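Local coordinates for single-stranded DNA-binding protein WHY1, chloroplastic (Solanum tuberosum, PDB 1L3A) that binds single-stranded DNA as a homotetramer and activates transcription of the pathogenesis-related gene PR-10a in plant defence, at residues I44-A49 with Y165-K170; L51-R56 with V76-A81; C116-D121 with K134-E139. One frame throughout, in Å; residues are numbered along the deposited sequence.

Overall arrangement
Contacts 2 and 3 are antiparallel strand pairs of beta hairpins, one in each four-stranded sheet, whereas contact 1 joins the edges of the two sheets. All are partly buried, but contact 2 lies nearest the centre of the chain (about 9 Å between centres), then contact 3 (12 Å) and contact 1 (19 Å). The centres of contacts 2 and 3 lie about 14 Å apart, yet L136 packs on L78 and F80. Contact 2 has an apolar face and a more polar one with T52, E54 and Q79; in contact 3 F118, L136 and V138 turn inward beside H120 and K134, with E117 and K137 outside. In contact 1 a lysine grips a carbonyl, and I166 reaches L51 and F80.

Contact 1 of 3, residues I44-A49 with Y165-K170; sequences IYKGKA and YIPVTK
The turn at 44-49 lies across the end of strand 165-169 without pairing with it, its nearest alpha carbons being those of A49 and I166, 6.0 Å apart. The turn is closed on itself by the backbone bond from K46 N to A49 O, and I166 fits beneath it: I166 CD1 reaches A49 O at 3.3 Å and I44 O at 3.7 Å. With CG1 anti to the backbone N (chi1 -165°) and the chain extended beyond, the isoleucine is a slim rod long enough to enter the turn. I44 uses both branches on this buried side, CG2 on I166 CD1 (4.2 Å) and CD1 on V168 CG1 (4.3 Å). K46 crosses I166 at about a right angle, its CG resting 3.7 Å from I166 CG1 and also near the ring of P167. Bends at chi2 and chi4 then bring NZ back to P167 O at 2.8 Å, where it approaches from above the carbonyl plane. A proline has no N-H to give, but its carbonyl remains a good acceptor. NZ also forms a salt bridge with E172 in helix 170-188, whose first turn follows the N-cap residue T169. K46 belongs to the region required for single-stranded DNA binding. Its ammonium group is held by a carbonyl and a carboxylate, so its charge is probably partly balanced within the protein, while its aliphatic CB and CG pack on I166.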
loop_
_atom_site.group_PDB
_atom_site.type_symbol
_atom_site.label_atom_id
_atom_site.label_comp_id
_atom_site.label_asym_id
_atom_site.label_seq_id
_atom_site.Cartn_x
_atom_site.Cartn_y
_atom_site.Cartn_z
ATOM N N ILE C 44 -5.614 -21.918 -3.263
ATOM C CA ILE C 44 -4.525 -22.620 -2.598
ATOM C C ILE C 44 -4.888 -24.107 -2.623
ATOM O O ILE C 44 -5.904 -24.502 -2.060
ATOM C CB ILE C 44 -4.400 -22.117 -1.142
ATOM C CG1 ILE C 44 -3.970 -20.645 -1.166
ATOM C CG2 ILE C 44 -3.439 -23.001 -0.330
ATOM C CD1 ILE C 44 -3.959 -19.978 0.175
ATOM N N TYR C 45 -4.066 -24.926 -3.276
ATOM C CA TYR C 45 -4.334 -26.365 -3.375
ATOM C C TYR C 45 -3.442 -27.217 -2.471
ATOM O O TYR C 45 -2.222 -27.191 -2.605
ATOM C CB TYR C 45 -4.188 -26.814 -4.825
ATOM C CG TYR C 45 -5.104 -26.072 -5.774
ATOM C CD1 TYR C 45 -4.593 -25.186 -6.725
ATOM C CD2 TYR C 45 -6.485 -26.248 -5.715
ATOM C CE1 TYR C 45 -5.445 -24.497 -7.597
ATOM C CE2 TYR C 45 -7.342 -25.564 -6.582
ATOM C CZ TYR C 45 -6.815 -24.693 -7.516
ATOM O OH TYR C 45 -7.661 -24.012 -8.361
ATOM N N LYS C 46 -4.057 -27.973 -1.557
ATOM C CA LYS C 46 -3.305 -28.815 -0.625
ATOM C C LYS C 46 -3.668 -30.310 -0.598
ATOM O O LYS C 46 -4.501 -30.782 -1.371
ATOM C CB LYS C 46 -3.400 -28.225 0.789
ATOM C CG LYS C 46 -2.657 -26.895 0.952
ATOM C CD LYS C 46 -1.188 -27.031 0.507
ATOM C CE LYS C 46 -0.497 -25.675 0.302
ATOM N NZ LYS C 46 -0.256 -24.952 1.575
ATOM N N GLY C 47 -3.025 -31.053 0.294
ATOM C CA GLY C 47 -3.279 -32.484 0.385
ATOM C C GLY C 47 -4.714 -32.918 0.651
ATOM O O GLY C 47 -5.259 -33.727 -0.092
ATOM N N LYS C 48 -5.322 -32.374 1.702
ATOM C CA LYS C 48 -6.689 -32.723 2.079
ATOM C C LYS C 48 -7.783 -31.765 1.628
ATOM O O LYS C 48 -8.956 -32.137 1.611
ATOM C CB LYS C 48 -6.795 -32.851 3.592
ATOM C CG LYS C 48 -5.989 -33.982 4.179
ATOM C CD LYS C 48 -6.476 -34.301 5.580
ATOM C CE LYS C 48 -5.576 -35.311 6.250
ATOM N NZ LYS C 48 -5.380 -36.494 5.365
ATOM N N ALA C 49 -7.421 -30.541 1.265
ATOM C CA ALA C 49 -8.431 -29.571 0.870
ATOM C C ALA C 49 -7.897 -28.432 0.021
ATOM O O ALA C 49 -6.689 -28.256 -0.112
ATOM C CB ALA C 49 -9.102 -29.010 2.122
ATOM N N TYR C 165 -9.793 -28.523 7.141
ATOM C CA TYR C 165 -8.504 -27.988 7.561
ATOM C C TYR C 165 -7.586 -27.760 6.353
ATOM O O TYR C 165 -7.591 -28.553 5.414
ATOM C CB TYR C 165 -7.873 -29.018 8.510
ATOM C CG TYR C 165 -6.545 -28.645 9.117
ATOM C CD1 TYR C 165 -6.478 -28.032 10.365
ATOM C CD2 TYR C 165 -5.350 -28.940 8.463
ATOM C CE1 TYR C 165 -5.254 -27.727 10.952
ATOM C CE2 TYR C 165 -4.119 -28.633 9.035
ATOM C CZ TYR C 165 -4.077 -28.029 10.281
ATOM O OH TYR C 165 -2.860 -27.729 10.852
ATOM N N ILE C 166 -6.796 -26.687 6.373
ATOM C CA ILE C 166 -5.866 -26.439 5.278
ATOM C C ILE C 166 -4.683 -25.585 5.738
ATOM O O ILE C 166 -4.862 -24.519 6.323
ATOM C CB ILE C 166 -6.576 -25.773 4.046
ATOM C CG1 ILE C 166 -5.673 -25.881 2.816
ATOM C CG2 ILE C 166 -6.872 -24.297 4.310
ATOM C CD1 ILE C 166 -6.308 -25.376 1.549
ATOM N N PRO C 167 -3.451 -26.064 5.503
ATOM C CA PRO C 167 -2.266 -25.302 5.915
ATOM C C PRO C 167 -1.929 -24.217 4.879
ATOM O O PRO C 167 -2.057 -24.431 3.673
ATOM C CB PRO C 167 -1.181 -26.375 5.991
ATOM C CG PRO C 167 -1.546 -27.260 4.797
ATOM C CD PRO C 167 -3.067 -27.369 4.926
ATOM N N VAL C 168 -1.503 -23.057 5.357
ATOM C CA VAL C 168 -1.148 -21.948 4.476
ATOM C C VAL C 168 0.293 -21.547 4.775
ATOM O O VAL C 168 0.596 -21.096 5.874
ATOM C CB VAL C 168 -2.084 -20.740 4.710
ATOM C CG1 VAL C 168 -1.698 -19.599 3.786
ATOM C CG2 VAL C 168 -3.545 -21.162 4.470
ATOM N N THR C 169 1.186 -21.723 3.810
ATOM C CA THR C 169 2.586 -21.378 4.033
ATOM C C THR C 169 2.747 -19.879 4.265
ATOM O O THR C 169 1.850 -19.089 3.968
ATOM C CB THR C 169 3.460 -21.766 2.836
ATOM O OG1 THR C 169 3.124 -20.934 1.717
ATOM C CG2 THR C 169 3.219 -23.234 2.456
ATOM N N LYS C 170 3.891 -19.499 4.809
ATOM C CA LYS C 170 4.161 -18.104 5.061
ATOM C C LYS C 170 4.023 -17.333 3.737
ATOM O O LYS C 170 3.489 -16.226 3.710
ATOM C CB LYS C 170 5.576 -17.944 5.620
ATOM C CG LYS C 170 5.993 -16.501 5.865
ATOM C CD LYS C 170 7.476 -16.395 6.188
ATOM C CE LYS C 170 7.840 -14.979 6.627
ATOM N NZ LYS C 170 9.304 -14.835 6.928
#

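Contact 2 of 3, residues L51-R56 with V76-A81; sequences LTVEPR and VMLQFA
L51 lays its CD1 methyl over the centre of the F80 ring, 3.7 Å from the centroid, in a CH-pi contact almost along the ring normal. The leucine can do this because its CG stands anti to the backbone N (chi1 174°), which carries the branch toward the neighbouring strand. Next on this face, V53 CG2 meets L78 CD2 at 3.7 Å, and V53 CG1 presses on V76 CG1 at 3.4 Å, tighter than usual for two methyls. Valine and leucine suit this buried face, being compact and wholly apolar. Beneath them the strands are joined by pairs of backbone bonds at T52 with Q79 and E54 with M77, the shortest running from M77 N to E54 O at 2.8 Å. The other face, with the partly exposed E54, M77 and Q79, is looser and takes in water: one molecule gives a hydrogen bond to M77 O at 2.9 Å and accepts one from Q79 NE2, while Q79 OE1 is taken by K94. A close spot here is T52 OG1 to Q79 CB, 3.2 Å. Farther along, the exposed R56 runs extended beside M77, with its CD 3.9 Å from the methionine CE. The two strands form the central hairpin of their sheet, between 38-45 and 88-99. Helix 170-188 packs L176 and F180 against V53, F180 also reaches V76, and W190 of the second subunit lies on V53 and P55.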
loop_
_atom_site.group_PDB
_atom_site.type_symbol
_atom_site.label_atom_id
_atom_site.label_comp_id
_atom_site.label_asym_id
_atom_site.label_seq_id
_atom_site.Cartn_x
_atom_site.Cartn_y
_atom_site.Cartn_z
ATOM N N LEU C 51 -8.640 -24.102 -1.079
ATOM C CA LEU C 51 -9.225 -22.844 -0.615
ATOM C C LEU C 51 -9.159 -21.757 -1.681
ATOM O O LEU C 51 -8.085 -21.442 -2.173
ATOM C CB LEU C 51 -8.483 -22.352 0.630
ATOM C CG LEU C 51 -8.870 -20.965 1.165
ATOM C CD1 LEU C 51 -10.305 -20.978 1.723
ATOM C CD2 LEU C 51 -7.887 -20.568 2.252
ATOM N N THR C 52 -10.311 -21.196 -2.038
ATOM C CA THR C 52 -10.378 -20.113 -3.012
ATOM C C THR C 52 -10.809 -18.825 -2.295
ATOM O O THR C 52 -11.708 -18.836 -1.450
ATOM C CB THR C 52 -11.397 -20.403 -4.105
ATOM O OG1 THR C 52 -12.680 -20.584 -3.501
ATOM C CG2 THR C 52 -11.012 -21.650 -4.882
ATOM N N VAL C 53 -10.179 -17.711 -2.648
ATOM C CA VAL C 53 -10.482 -16.434 -2.007
ATOM C C VAL C 53 -10.946 -15.460 -3.087
ATOM O O VAL C 53 -10.270 -15.270 -4.089
ATOM C CB VAL C 53 -9.220 -15.904 -1.288
ATOM C CG1 VAL C 53 -9.537 -14.669 -0.468
ATOM C CG2 VAL C 53 -8.665 -16.995 -0.393
ATOM N N GLU C 54 -12.105 -14.852 -2.881
ATOM C CA GLU C 54 -12.667 -13.950 -3.873
ATOM C C GLU C 54 -13.313 -12.685 -3.281
ATOM O O GLU C 54 -14.052 -12.751 -2.291
ATOM C CB GLU C 54 -13.700 -14.725 -4.705
ATOM C CG GLU C 54 -14.553 -13.876 -5.617
ATOM C CD GLU C 54 -15.727 -14.653 -6.210
ATOM O OE1 GLU C 54 -15.499 -15.502 -7.100
ATOM O OE2 GLU C 54 -16.880 -14.416 -5.779
ATOM N N PRO C 55 -13.041 -11.516 -3.884
ATOM C CA PRO C 55 -13.614 -10.249 -3.403
ATOM C C PRO C 55 -15.096 -10.137 -3.786
ATOM O O PRO C 55 -15.531 -10.733 -4.774
ATOM C CB PRO C 55 -12.773 -9.198 -4.113
ATOM C CG PRO C 55 -12.521 -9.847 -5.441
ATOM C CD PRO C 55 -12.169 -11.292 -5.050
ATOM N N ARG C 56 -15.862 -9.385 -3.000
ATOM C CA ARG C 56 -17.294 -9.178 -3.257
ATOM C C ARG C 56 -17.650 -7.689 -3.124
ATOM O O ARG C 56 -17.334 -7.041 -2.122
ATOM C CB ARG C 56 -18.141 -10.008 -2.283
ATOM C CG ARG C 56 -19.630 -10.046 -2.627
ATOM C CD ARG C 56 -20.395 -10.956 -1.672
ATOM N NE ARG C 56 -21.777 -11.196 -2.096
ATOM C CZ ARG C 56 -22.120 -11.907 -3.168
ATOM N NH1 ARG C 56 -21.180 -12.455 -3.933
ATOM N NH2 ARG C 56 -23.403 -12.073 -3.476
ATOM N N VAL C 76 -14.876 -10.415 1.473
ATOM C CA VAL C 76 -14.126 -11.462 0.816
ATOM C C VAL C 76 -14.795 -12.795 1.177
ATOM O O VAL C 76 -15.066 -13.070 2.345
ATOM C CB VAL C 76 -12.650 -11.469 1.279
ATOM C CG1 VAL C 76 -11.990 -12.794 0.896
ATOM C CG2 VAL C 76 -11.895 -10.294 0.639
ATOM N N MET C 77 -15.063 -13.605 0.164
ATOM C CA MET C 77 -15.690 -14.905 0.340
ATOM C C MET C 77 -14.633 -16.001 0.261
ATOM O O MET C 77 -13.846 -16.043 -0.684
ATOM C CB MET C 77 -16.726 -15.135 -0.762
ATOM C CG MET C 77 -17.764 -16.202 -0.427
ATOM S SD MET C 77 -18.739 -15.687 1.002
ATOM C CE MET C 77 -19.093 -13.956 0.498
ATOM N N LEU C 78 -14.620 -16.873 1.265
ATOM C CA LEU C 78 -13.693 -17.998 1.319
ATOM C C LEU C 78 -14.515 -19.246 1.017
ATOM O O LEU C 78 -15.624 -19.389 1.521
ATOM C CB LEU C 78 -13.068 -18.137 2.719
ATOM C CG LEU C 78 -12.250 -16.964 3.260
ATOM C CD1 LEU C 78 -11.733 -17.275 4.670
ATOM C CD2 LEU C 78 -11.093 -16.707 2.332
ATOM N N GLN C 79 -13.984 -20.133 0.186
ATOM C CA GLN C 79 -14.680 -21.370 -0.141
ATOM C C GLN C 79 -13.714 -22.512 0.105
ATOM O O GLN C 79 -12.602 -22.514 -0.424
ATOM C CB GLN C 79 -15.145 -21.374 -1.604
ATOM C CG GLN C 79 -16.297 -20.413 -1.887
ATOM C CD GLN C 79 -16.772 -20.463 -3.329
ATOM O OE1 GLN C 79 -17.262 -21.525 -3.777
ATOM N NE2 GLN C 79 -16.653 -19.431 -4.019
ATOM N N PHE C 80 -14.130 -23.455 0.943
ATOM C CA PHE C 80 -13.312 -24.613 1.270
ATOM C C PHE C 80 -13.892 -25.859 0.600
ATOM O O PHE C 80 -15.103 -26.065 0.607
ATOM C CB PHE C 80 -13.286 -24.848 2.783
ATOM C CG PHE C 80 -12.648 -23.742 3.577
ATOM C CD1 PHE C 80 -13.315 -22.534 3.798
ATOM C CD2 PHE C 80 -11.410 -23.936 4.185
ATOM C CE1 PHE C 80 -12.758 -21.543 4.623
ATOM C CE2 PHE C 80 -10.844 -22.945 5.015
ATOM C CZ PHE C 80 -11.521 -21.752 5.233
ATOM N N ALA C 81 -13.031 -26.703 0.049
ATOM C CA ALA C 81 -13.485 -27.931 -0.599
ATOM C C ALA C 81 -12.572 -29.088 -0.212
ATOM O O ALA C 81 -11.350 -28.972 -0.290
ATOM C CB ALA C 81 -13.494 -27.752 -2.127
HETATM O O HOH W 1 -14.286 -17.711 -3.069
#

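Contact 3 of 3, residues C116-D121 with K134-E139; sequences CEFFHD and KVLKVE
F118 and L136 stand side by side on strands 116-120 and 132-140, and the phenylalanine can be followed outward from the backbone. Its CB lies 3.8 Å from L136 O, which accepts the hydrogen bond from F118 N at 2.8 Å. CG, turned anti to the carbonyl carbon (chi1 -59°), remains near that oxygen, and CD1 then meets L136 CD2 at 3.7 Å. Only this edge of the ring, in its plane, touches the methyl; the rest leads away from L136, among F97 and E103, S106 and I107 of helix 101-108. A flat, broad residue suits this place, because one side chain can bridge strand, neighbouring sheet and helix. These strands form an antiparallel hairpin at one margin of the second four-stranded sheet of the Whirly fold, with 116-120 outermost within the chain and 132-140 bonded on its other side to 146-155. K134 to K137 fall within a predicted nuclear localization signal. Backbone bonds in pairs hold C116 to V138, F118 to L136 and H120 to K134, the shortest from H120 N to K134 O at 2.7 Å. On the F118 face, C116 SG rests on V138 CB, while K134 turns its amine away to V96 O and H120 stacks on F97. The opposite face is more exposed and mixes charge with apolar groups: E117 CG packs on V135 CG1 at 3.7 Å, its extended chain lies alongside K137, and OE2 makes a long salt bridge to K137 NZ at 3.9 Å. Close by, the edge of the F119 ring meets V135 CG2.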
loop_
_atom_site.group_PDB
_atom_site.type_symbol
_atom_site.label_atom_id
_atom_site.label_comp_id
_atom_site.label_asym_id
_atom_site.label_seq_id
_atom_site.Cartn_x
_atom_site.Cartn_y
_atom_site.Cartn_z
ATOM N N CYS C 116 -6.647 -16.104 15.710
ATOM C CA CYS C 116 -7.900 -15.370 15.736
ATOM C C CYS C 116 -9.007 -16.356 15.414
ATOM O O CYS C 116 -8.766 -17.363 14.757
ATOM C CB CYS C 116 -7.889 -14.200 14.736
ATOM S SG CYS C 116 -7.627 -14.609 12.985
ATOM N N GLU C 117 -10.209 -16.084 15.909
ATOM C CA GLU C 117 -11.357 -16.955 15.689
ATOM C C GLU C 117 -12.542 -16.130 15.206
ATOM O O GLU C 117 -12.740 -15.008 15.656
ATOM C CB GLU C 117 -11.738 -17.670 16.991
ATOM C CG GLU C 117 -12.767 -18.787 16.806
ATOM C CD GLU C 117 -13.336 -19.313 18.124
ATOM O OE1 GLU C 117 -14.129 -18.590 18.773
ATOM O OE2 GLU C 117 -12.993 -20.451 18.513
ATOM N N PHE C 118 -13.328 -16.693 14.292
ATOM C CA PHE C 118 -14.496 -16.007 13.747
ATOM C C PHE C 118 -15.735 -16.886 13.870
ATOM O O PHE C 118 -15.734 -18.040 13.444
ATOM C CB PHE C 118 -14.280 -15.662 12.272
ATOM C CG PHE C 118 -13.094 -14.779 12.016
ATOM C CD1 PHE C 118 -12.123 -15.146 11.078
ATOM C CD2 PHE C 118 -12.958 -13.561 12.676
ATOM C CE1 PHE C 118 -11.041 -14.311 10.804
ATOM C CE2 PHE C 118 -11.874 -12.715 12.408
ATOM C CZ PHE C 118 -10.918 -13.089 11.473
ATOM N N PHE C 119 -16.802 -16.316 14.417
ATOM C CA PHE C 119 -18.051 -17.039 14.622
ATOM C C PHE C 119 -19.205 -16.432 13.829
ATOM O O PHE C 119 -19.530 -15.262 14.007
ATOM C CB PHE C 119 -18.383 -17.021 16.115
ATOM C CG PHE C 119 -19.786 -17.442 16.435
ATOM C CD1 PHE C 119 -20.122 -18.790 16.515
ATOM C CD2 PHE C 119 -20.772 -16.487 16.677
ATOM C CE1 PHE C 119 -21.424 -19.187 16.838
ATOM C CE2 PHE C 119 -22.076 -16.870 17.000
ATOM C CZ PHE C 119 -22.403 -18.223 17.082
ATOM N N HIS C 120 -19.827 -17.218 12.958
ATOM C CA HIS C 120 -20.946 -16.710 12.173
ATOM C C HIS C 120 -22.200 -17.537 12.426
ATOM O O HIS C 120 -22.140 -18.762 12.513
ATOM C CB HIS C 120 -20.600 -16.697 10.677
ATOM C CG HIS C 120 -19.701 -15.568 10.276
ATOM N ND1 HIS C 120 -19.246 -15.399 8.984
ATOM C CD2 HIS C 120 -19.194 -14.533 10.989
ATOM C CE1 HIS C 120 -18.503 -14.308 8.920
ATOM N NE2 HIS C 120 -18.456 -13.764 10.123
ATOM N N ASP C 121 -23.333 -16.856 12.547
ATOM C CA ASP C 121 -24.608 -17.510 12.823
ATOM C C ASP C 121 -25.730 -16.599 12.334
ATOM O O ASP C 121 -25.728 -15.401 12.617
ATOM C CB ASP C 121 -24.722 -17.748 14.338
ATOM C CG ASP C 121 -26.008 -18.456 14.748
ATOM O OD1 ASP C 121 -26.027 -19.038 15.858
ATOM O OD2 ASP C 121 -26.999 -18.419 13.988
ATOM N N LYS C 134 -21.065 -21.321 12.078
ATOM C CA LYS C 134 -19.821 -21.462 11.332
ATOM C C LYS C 134 -18.709 -20.852 12.169
ATOM O O LYS C 134 -18.841 -19.734 12.668
ATOM C CB LYS C 134 -19.887 -20.709 10.003
ATOM C CG LYS C 134 -21.046 -21.081 9.117
ATOM C CD LYS C 134 -20.840 -22.428 8.477
ATOM C CE LYS C 134 -20.262 -22.291 7.083
ATOM N NZ LYS C 134 -21.184 -21.606 6.124
ATOM N N VAL C 135 -17.620 -21.590 12.334
ATOM C CA VAL C 135 -16.491 -21.074 13.087
ATOM C C VAL C 135 -15.200 -21.244 12.288
ATOM O O VAL C 135 -14.840 -22.360 11.898
ATOM C CB VAL C 135 -16.310 -21.794 14.448
ATOM C CG1 VAL C 135 -15.154 -21.148 15.205
ATOM C CG2 VAL C 135 -17.592 -21.726 15.278
ATOM N N LEU C 136 -14.519 -20.129 12.042
ATOM C CA LEU C 136 -13.246 -20.135 11.317
ATOM C C LEU C 136 -12.099 -19.805 12.264
ATOM O O LEU C 136 -12.096 -18.748 12.904
ATOM C CB LEU C 136 -13.242 -19.104 10.175
ATOM C CG LEU C 136 -11.884 -18.972 9.457
ATOM C CD1 LEU C 136 -11.554 -20.284 8.743
ATOM C CD2 LEU C 136 -11.905 -17.812 8.458
ATOM N N LYS C 137 -11.132 -20.710 12.359
ATOM C CA LYS C 137 -9.965 -20.490 13.207
ATOM C C LYS C 137 -8.726 -20.355 12.335
ATOM O O LYS C 137 -8.595 -21.046 11.320
ATOM C CB LYS C 137 -9.746 -21.659 14.176
ATOM C CG LYS C 137 -10.780 -21.811 15.279
ATOM C CD LYS C 137 -10.398 -22.989 16.180
ATOM C CE LYS C 137 -11.479 -23.303 17.208
ATOM N NZ LYS C 137 -12.716 -23.886 16.585
ATOM N N VAL C 138 -7.827 -19.463 12.729
ATOM C CA VAL C 138 -6.580 -19.268 12.005
ATOM C C VAL C 138 -5.490 -19.280 13.071
ATOM O O VAL C 138 -5.429 -18.401 13.916
ATOM C CB VAL C 138 -6.601 -17.939 11.232
ATOM C CG1 VAL C 138 -5.303 -17.737 10.473
ATOM C CG2 VAL C 138 -7.763 -17.950 10.243
ATOM N N GLU C 139 -4.650 -20.305 13.052
ATOM C CA GLU C 139 -3.599 -20.417 14.058
ATOM C C GLU C 139 -2.285 -20.887 13.458
ATOM O O GLU C 139 -2.265 -21.535 12.418
ATOM C CB GLU C 139 -4.022 -21.407 15.157
ATOM C CG GLU C 139 -5.381 -21.129 15.792
ATOM C CD GLU C 139 -5.770 -22.185 16.827
ATOM O OE1 GLU C 139 -6.930 -22.164 17.304
ATOM O OE2 GLU C 139 -4.911 -23.035 17.170
#